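Local coordinates for protein N-methyltransferase (PDB 5BSZ) that probably transfers a methyl group from S-adenosylmethionine to a sugar nitrogen, as a sugar N-methyltransferase linked to the trideoxysugar of kedarcidin, at residues V41-A55 against M99-C113. Residues are numbered along the deposited sequence; the frame is centred on the assembly and turned at random.
Sequences VRERRPGARSLLDVA and MFDFDLGRVFDAVCC. With SAH (S-adenosyl-L-homocysteine), chain B.
D109, just ahead of strand 110-113, binds R49 and S50, where the chain leaves the R45-A48 turn and enters strand 50-54. D109 CB rests on A48 CB at 3.8 Å, and the side chain divides at CG. OD2 takes two backbone N-H groups from opposite faces of the carboxylate. R49 N lies 2.7 Å from D109 OD2 in a straight bond (179°). S50 N, 3.2 Å from D109 OD2, comes from above the plane. OD1 meets the edge of the R45 guanidinium in a salt bridge whose hydrogen bonds are weak, R45 NE to D109 OD1 3.3 Å. Aspartate suits this place because its short carboxylate can serve backbone and charge together; an asparagine in its place would probably leave R45 without its countercharge here and weaken the hold on the two amides. S50 answers with OG turned between backbone N and carbonyl carbon (chi1 64°), accepting from D109 N.

Parallel-strand bonds follow: A110 N to S50 O, L52 N to A110 O, C112 N to L52 O and V54 N to C112 O. L52 lays CB over one face of the F108 ring, R106 lying over the opposite face. Leucine's fork serves two more neighbours, CD2 on F102 CE2 and CD1 tip to tip with L104 CD1. Strands 50-54 and 110-113 are central neighbours in the Rossmann-like methyltransferase sheet. Past the C-terminal end of strand 50-54, A55 O accepts from the amino group of S-adenosyl-L-homocysteine; M99 N, in the loop after strand 94-96, donates to adenine N1, completing this fold's typical cofactor site.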
loop_
_atom_site.group_PDB
_atom_site.type_symbol
_atom_site.label_atom_id
_atom_site.label_comp_id
_atom_site.label_asym_id
_atom_site.label_seq_id
_atom_site.Cartn_x
_atom_site.Cartn_y
_atom_site.Cartn_z
ATOM N N VAL A 41 -40.689 -19.573 -9.768
ATOM C CA VAL A 41 -41.659 -19.520 -8.663
ATOM C C VAL A 41 -43.128 -19.646 -9.178
ATOM O O VAL A 41 -43.888 -20.469 -8.686
ATOM C CB VAL A 41 -41.486 -18.209 -7.860
ATOM C CG1 VAL A 41 -42.658 -17.979 -6.891
ATOM C CG2 VAL A 41 -40.170 -18.279 -7.066
ATOM N N ARG A 42 -43.503 -18.857 -10.175
ATOM C CA ARG A 42 -44.879 -18.871 -10.653
ATOM C C ARG A 42 -45.251 -20.181 -11.335
ATOM O O ARG A 42 -46.382 -20.652 -11.180
ATOM C CB ARG A 42 -45.160 -17.660 -11.504
ATOM C CG ARG A 42 -45.201 -16.351 -10.722
ATOM C CD ARG A 42 -46.530 -16.211 -9.990
ATOM N NE ARG A 42 -46.614 -14.982 -9.191
ATOM C CZ ARG A 42 -46.727 -13.756 -9.687
ATOM N NH1 ARG A 42 -46.784 -13.526 -10.988
ATOM N NH2 ARG A 42 -46.796 -12.714 -8.885
ATOM N N GLU A 43 -44.303 -20.840 -11.993
ATOM C CA GLU A 43 -44.564 -22.194 -12.483
ATOM C C GLU A 43 -44.971 -23.151 -11.391
ATOM O O GLU A 43 -45.721 -24.072 -11.666
ATOM C CB GLU A 43 -43.371 -22.890 -13.160
ATOM C CG GLU A 43 -42.890 -22.262 -14.443
ATOM C CD GLU A 43 -41.647 -22.956 -15.019
ATOM O OE1 GLU A 43 -40.740 -23.424 -14.299
ATOM O OE2 GLU A 43 -41.527 -22.967 -16.247
ATOM N N ARG A 44 -44.378 -23.032 -10.209
ATOM C CA ARG A 44 -44.561 -24.029 -9.161
ATOM C C ARG A 44 -45.619 -23.527 -8.157
ATOM O O ARG A 44 -46.143 -24.307 -7.392
ATOM C CB ARG A 44 -43.237 -24.322 -8.451
ATOM C CG ARG A 44 -42.256 -25.240 -9.204
ATOM C CD ARG A 44 -40.767 -24.867 -8.946
ATOM N NE ARG A 44 -39.953 -25.688 -9.841
ATOM C CZ ARG A 44 -39.754 -25.373 -11.109
ATOM N NH1 ARG A 44 -40.151 -24.197 -11.591
ATOM N NH2 ARG A 44 -39.103 -26.209 -11.872
ATOM N N ARG A 45 -45.887 -22.229 -8.161
ATOM C CA ARG A 45 -46.727 -21.567 -7.155
ATOM C C ARG A 45 -47.386 -20.382 -7.823
ATOM O O ARG A 45 -46.950 -19.233 -7.714
ATOM C CB ARG A 45 -45.952 -21.159 -5.910
ATOM C CG ARG A 45 -46.912 -21.107 -4.718
ATOM C CD ARG A 45 -46.216 -21.124 -3.388
ATOM N NE ARG A 45 -47.023 -20.703 -2.237
ATOM C CZ ARG A 45 -47.636 -21.530 -1.394
ATOM N NH1 ARG A 45 -48.266 -21.031 -0.365
ATOM N NH2 ARG A 45 -47.594 -22.838 -1.533
ATOM N N PRO A 46 -48.465 -20.665 -8.576
ATOM C CA PRO A 46 -49.066 -19.663 -9.466
ATOM C C PRO A 46 -49.555 -18.390 -8.765
ATOM O O PRO A 46 -49.601 -17.301 -9.355
ATOM C CB PRO A 46 -50.205 -20.441 -10.142
ATOM C CG PRO A 46 -49.784 -21.867 -10.064
ATOM C CD PRO A 46 -49.003 -22.014 -8.790
ATOM N N GLY A 47 -49.981 -18.542 -7.529
ATOM C CA GLY A 47 -50.504 -17.398 -6.796
ATOM C C GLY A 47 -49.439 -16.709 -5.966
ATOM O O GLY A 47 -49.787 -15.849 -5.172
ATOM N N ALA A 48 -48.153 -17.061 -6.123
ATOM C CA ALA A 48 -47.099 -16.567 -5.203
ATOM C C ALA A 48 -47.090 -15.044 -5.143
ATOM O O ALA A 48 -47.037 -14.374 -6.196
ATOM C CB ALA A 48 -45.730 -17.063 -5.677
ATOM N N ARG A 49 -47.095 -14.450 -3.947
ATOM C CA ARG A 49 -47.076 -12.967 -3.883
ATOM C C ARG A 49 -46.115 -12.368 -2.870
ATOM O O ARG A 49 -45.935 -11.151 -2.815
ATOM C CB ARG A 49 -48.473 -12.382 -3.642
ATOM C CG ARG A 49 -49.100 -12.727 -2.310
ATOM C CD ARG A 49 -50.470 -12.083 -2.039
ATOM N NE ARG A 49 -50.631 -10.643 -2.283
ATOM C CZ ARG A 49 -50.432 -9.617 -1.451
ATOM N NH1 ARG A 49 -50.698 -8.396 -1.913
ATOM N NH2 ARG A 49 -49.957 -9.721 -0.197
ATOM N N SER A 50 -45.523 -13.228 -2.049
ATOM C CA SER A 50 -44.555 -12.814 -1.065
ATOM C C SER A 50 -43.204 -13.486 -1.337
ATOM O O SER A 50 -43.146 -14.643 -1.746
ATOM C CB SER A 50 -44.999 -13.144 0.355
ATOM O OG SER A 50 -45.115 -14.518 0.572
ATOM N N LEU A 51 -42.150 -12.714 -1.095
ATOM C CA LEU A 51 -40.773 -13.158 -1.447
ATOM C C LEU A 51 -39.754 -12.558 -0.487
ATOM O O LEU A 51 -39.789 -11.348 -0.164
ATOM C CB LEU A 51 -40.435 -12.753 -2.879
ATOM C CG LEU A 51 -39.028 -13.190 -3.361
ATOM C CD1 LEU A 51 -39.069 -13.629 -4.803
ATOM C CD2 LEU A 51 -38.017 -12.087 -3.187
ATOM N N LEU A 52 -38.835 -13.409 -0.036
ATOM C CA LEU A 52 -37.651 -12.972 0.688
ATOM C C LEU A 52 -36.337 -13.201 -0.091
ATOM O O LEU A 52 -36.109 -14.295 -0.585
ATOM C CB LEU A 52 -37.594 -13.727 1.999
ATOM C CG LEU A 52 -36.293 -13.567 2.789
ATOM C CD1 LEU A 52 -36.209 -12.203 3.445
ATOM C CD2 LEU A 52 -36.015 -14.620 3.819
ATOM N N ASP A 53 -35.558 -12.136 -0.284
ATOM C CA ASP A 53 -34.243 -12.198 -0.945
ATOM C C ASP A 53 -33.132 -12.104 0.106
ATOM O O ASP A 53 -32.944 -11.090 0.807
ATOM C CB ASP A 53 -34.123 -11.133 -2.032
ATOM C CG ASP A 53 -32.811 -11.216 -2.839
ATOM O OD1 ASP A 53 -32.246 -12.336 -2.912
ATOM O OD2 ASP A 53 -32.385 -10.162 -3.387
ATOM N N VAL A 54 -32.400 -13.209 0.232
ATOM C CA VAL A 54 -31.380 -13.418 1.258
ATOM C C VAL A 54 -29.992 -13.065 0.696
ATOM O O VAL A 54 -29.595 -13.577 -0.343
ATOM C CB VAL A 54 -31.385 -14.867 1.763
ATOM C CG1 VAL A 54 -30.294 -15.091 2.787
ATOM C CG2 VAL A 54 -32.760 -15.216 2.326
ATOM N N ALA A 55 -29.295 -12.171 1.412
ATOM C CA ALA A 55 -28.070 -11.487 0.957
ATOM C C ALA A 55 -28.337 -10.625 -0.245
ATOM O O ALA A 55 -27.664 -10.745 -1.258
ATOM C CB ALA A 55 -26.903 -12.456 0.726
ATOM N N MET A 99 -27.310 -14.928 7.067
ATOM C CA MET A 99 -27.994 -15.893 6.187
ATOM C C MET A 99 -27.843 -17.301 6.710
ATOM O O MET A 99 -28.641 -18.174 6.369
ATOM C CB MET A 99 -27.449 -15.820 4.729
ATOM C CG MET A 99 -25.966 -16.092 4.585
ATOM S SD MET A 99 -25.146 -15.793 2.953
ATOM C CE MET A 99 -26.269 -16.864 2.159
ATOM N N PHE A 100 -26.800 -17.549 7.495
ATOM C CA PHE A 100 -26.523 -18.882 7.997
ATOM C C PHE A 100 -27.416 -19.317 9.136
ATOM O O PHE A 100 -27.529 -20.516 9.387
ATOM C CB PHE A 100 -25.046 -19.045 8.387
ATOM C CG PHE A 100 -24.169 -18.848 7.212
ATOM C CD1 PHE A 100 -24.321 -19.673 6.116
ATOM C CD2 PHE A 100 -23.329 -17.766 7.140
ATOM C CE1 PHE A 100 -23.598 -19.434 4.985
ATOM C CE2 PHE A 100 -22.591 -17.536 5.996
ATOM C CZ PHE A 100 -22.729 -18.371 4.936
ATOM N N ASP A 101 -27.977 -18.355 9.853
ATOM C CA ASP A 101 -28.889 -18.677 10.943
ATOM C C ASP A 101 -29.678 -17.406 11.288
ATOM O O ASP A 101 -29.137 -16.457 11.890
ATOM C CB ASP A 101 -28.075 -19.203 12.119
ATOM C CG ASP A 101 -28.971 -19.643 13.280
ATOM O OD1 ASP A 101 -28.778 -19.163 14.402
ATOM O OD2 ASP A 101 -29.964 -20.319 12.995
ATOM N N PHE A 102 -30.859 -17.291 10.698
ATOM C CA PHE A 102 -31.724 -16.130 10.898
ATOM C C PHE A 102 -33.167 -16.695 11.051
ATOM O O PHE A 102 -33.462 -17.842 10.678
ATOM C CB PHE A 102 -31.627 -15.120 9.733
ATOM C CG PHE A 102 -32.182 -15.621 8.428
ATOM C CD1 PHE A 102 -31.402 -16.346 7.538
ATOM C CD2 PHE A 102 -33.505 -15.359 8.074
ATOM C CE1 PHE A 102 -31.932 -16.856 6.363
ATOM C CE2 PHE A 102 -34.034 -15.855 6.903
ATOM C CZ PHE A 102 -33.249 -16.599 6.031
ATOM N N ASP A 103 -34.048 -15.874 11.590
ATOM C CA ASP A 103 -35.462 -16.254 11.791
ATOM C C ASP A 103 -36.225 -14.945 11.898
ATOM O O ASP A 103 -35.966 -14.120 12.754
ATOM C CB ASP A 103 -35.590 -17.086 13.067
ATOM C CG ASP A 103 -35.297 -18.545 12.811
ATOM O OD1 ASP A 103 -36.098 -19.177 12.081
ATOM O OD2 ASP A 103 -34.253 -19.050 13.303
ATOM N N LEU A 104 -37.138 -14.763 10.972
ATOM C CA LEU A 104 -37.874 -13.536 10.808
ATOM C C LEU A 104 -39.297 -13.715 11.418
ATOM O O LEU A 104 -40.032 -12.772 11.400
ATOM C CB LEU A 104 -38.038 -13.282 9.311
ATOM C CG LEU A 104 -36.731 -13.117 8.535
ATOM C CD1 LEU A 104 -37.030 -12.614 7.138
ATOM C CD2 LEU A 104 -35.786 -12.126 9.202
ATOM N N GLY A 105 -39.689 -14.911 11.860
ATOM C CA GLY A 105 -41.003 -15.116 12.483
ATOM C C GLY A 105 -42.164 -15.103 11.504
ATOM O O GLY A 105 -43.267 -14.829 11.910
ATOM N N ARG A 106 -41.917 -15.336 10.209
ATOM C CA ARG A 106 -42.943 -15.466 9.172
ATOM C C ARG A 106 -42.398 -16.312 8.048
ATOM O O ARG A 106 -41.172 -16.585 7.965
ATOM C CB ARG A 106 -43.376 -14.106 8.594
ATOM C CG ARG A 106 -42.208 -13.403 7.844
ATOM C CD ARG A 106 -42.751 -12.298 6.945
ATOM N NE ARG A 106 -43.581 -12.829 5.882
ATOM C CZ ARG A 106 -44.189 -12.084 4.986
ATOM N NH1 ARG A 106 -44.154 -10.766 5.091
ATOM N NH2 ARG A 106 -44.933 -12.690 4.070
ATOM N N VAL A 107 -43.312 -16.706 7.169
ATOM C CA VAL A 107 -42.999 -17.355 5.928
ATOM C C VAL A 107 -43.372 -16.478 4.747
ATOM O O VAL A 107 -44.028 -15.438 4.884
ATOM C CB VAL A 107 -43.613 -18.770 5.852
ATOM C CG1 VAL A 107 -43.108 -19.589 7.047
ATOM C CG2 VAL A 107 -45.143 -18.711 5.828
ATOM N N PHE A 108 -42.920 -16.934 3.584
ATOM C CA PHE A 108 -43.051 -16.244 2.322
ATOM C C PHE A 108 -43.364 -17.316 1.289
ATOM O O PHE A 108 -42.951 -18.447 1.473
ATOM C CB PHE A 108 -41.733 -15.572 1.926
ATOM C CG PHE A 108 -41.265 -14.522 2.878
ATOM C CD1 PHE A 108 -40.549 -14.869 3.994
ATOM C CD2 PHE A 108 -41.474 -13.195 2.627
ATOM C CE1 PHE A 108 -40.075 -13.911 4.872
ATOM C CE2 PHE A 108 -41.056 -12.239 3.525
ATOM C CZ PHE A 108 -40.359 -12.568 4.638
ATOM N N ASP A 109 -44.047 -16.969 0.190
ATOM C CA ASP A 109 -44.287 -17.931 -0.888
ATOM C C ASP A 109 -42.986 -18.408 -1.576
ATOM O O ASP A 109 -42.907 -19.526 -2.040
ATOM C CB ASP A 109 -45.167 -17.305 -1.969
ATOM C CG ASP A 109 -46.589 -16.971 -1.424
ATOM O OD1 ASP A 109 -47.025 -17.779 -0.611
ATOM O OD2 ASP A 109 -47.172 -15.906 -1.711
ATOM N N ALA A 110 -41.993 -17.532 -1.627
ATOM C CA ALA A 110 -40.667 -17.840 -2.239
ATOM C C ALA A 110 -39.515 -17.241 -1.426
ATOM O O ALA A 110 -39.630 -16.153 -0.822
ATOM C CB ALA A 110 -40.606 -17.257 -3.626
ATOM N N VAL A 111 -38.397 -17.958 -1.417
ATOM C CA VAL A 111 -37.139 -17.433 -0.852
ATOM C C VAL A 111 -36.044 -17.586 -1.938
ATOM O O VAL A 111 -35.865 -18.661 -2.559
ATOM C CB VAL A 111 -36.768 -18.161 0.454
ATOM C CG1 VAL A 111 -35.414 -17.712 1.006
ATOM C CG2 VAL A 111 -37.816 -17.967 1.570
ATOM N N CYS A 112 -35.287 -16.517 -2.168
ATOM C CA CYS A 112 -34.170 -16.646 -3.099
ATOM C C CYS A 112 -32.854 -16.178 -2.498
ATOM O O CYS A 112 -32.798 -15.372 -1.548
ATOM C CB CYS A 112 -34.478 -15.968 -4.439
ATOM S SG CYS A 112 -34.765 -14.185 -4.333
ATOM N N CYS A 113 -31.769 -16.694 -3.067
ATOM C CA CYS A 113 -30.440 -16.207 -2.740
ATOM C C CYS A 113 -29.644 -16.199 -4.049
ATOM O O CYS A 113 -29.444 -17.266 -4.658
ATOM C CB CYS A 113 -29.841 -17.176 -1.734
ATOM S SG CYS A 113 -28.188 -16.707 -1.160
HETATM N N SAH B . -27.650 -11.127 -4.041
HETATM C CA SAH B . -26.964 -9.801 -4.279
HETATM C CB SAH B . -25.684 -9.586 -3.443
HETATM C CG SAH B . -24.306 -9.709 -4.046
HETATM S SD SAH B . -22.907 -9.408 -3.020
HETATM C C SAH B . -26.845 -9.691 -5.770
HETATM O O SAH B . -27.076 -10.606 -6.550
HETATM O OXT SAH B . -26.658 -8.612 -6.245
HETATM C "C5'" SAH B . -23.002 -10.587 -1.699
HETATM C "C4'" SAH B . -23.764 -9.970 -0.510
HETATM O "O4'" SAH B . -23.912 -10.935 0.549
HETATM C "C3'" SAH B . -23.023 -8.806 0.139
HETATM O "O3'" SAH B . -23.893 -7.679 0.105
HETATM C "C2'" SAH B . -22.751 -9.178 1.588
HETATM O "O2'" SAH B . -22.923 -8.061 2.496
HETATM C "C1'" SAH B . -23.744 -10.290 1.802
HETATM N N9 SAH B . -23.363 -11.288 2.819
HETATM C C8 SAH B . -22.130 -11.838 3.028
HETATM N N7 SAH B . -22.170 -12.698 4.071
HETATM C C5 SAH B . -23.441 -12.658 4.550
HETATM C C6 SAH B . -24.144 -13.313 5.650
HETATM N N6 SAH B . -23.416 -14.168 6.391
HETATM N N1 SAH B . -25.460 -13.036 5.798
HETATM C C2 SAH B . -26.112 -12.151 5.038
HETATM N N3 SAH B . -25.546 -11.506 4.002
HETATM C C4 SAH B . -24.239 -11.729 3.724
HETATM O O HOH W 1 -46.898 -15.083 2.761
#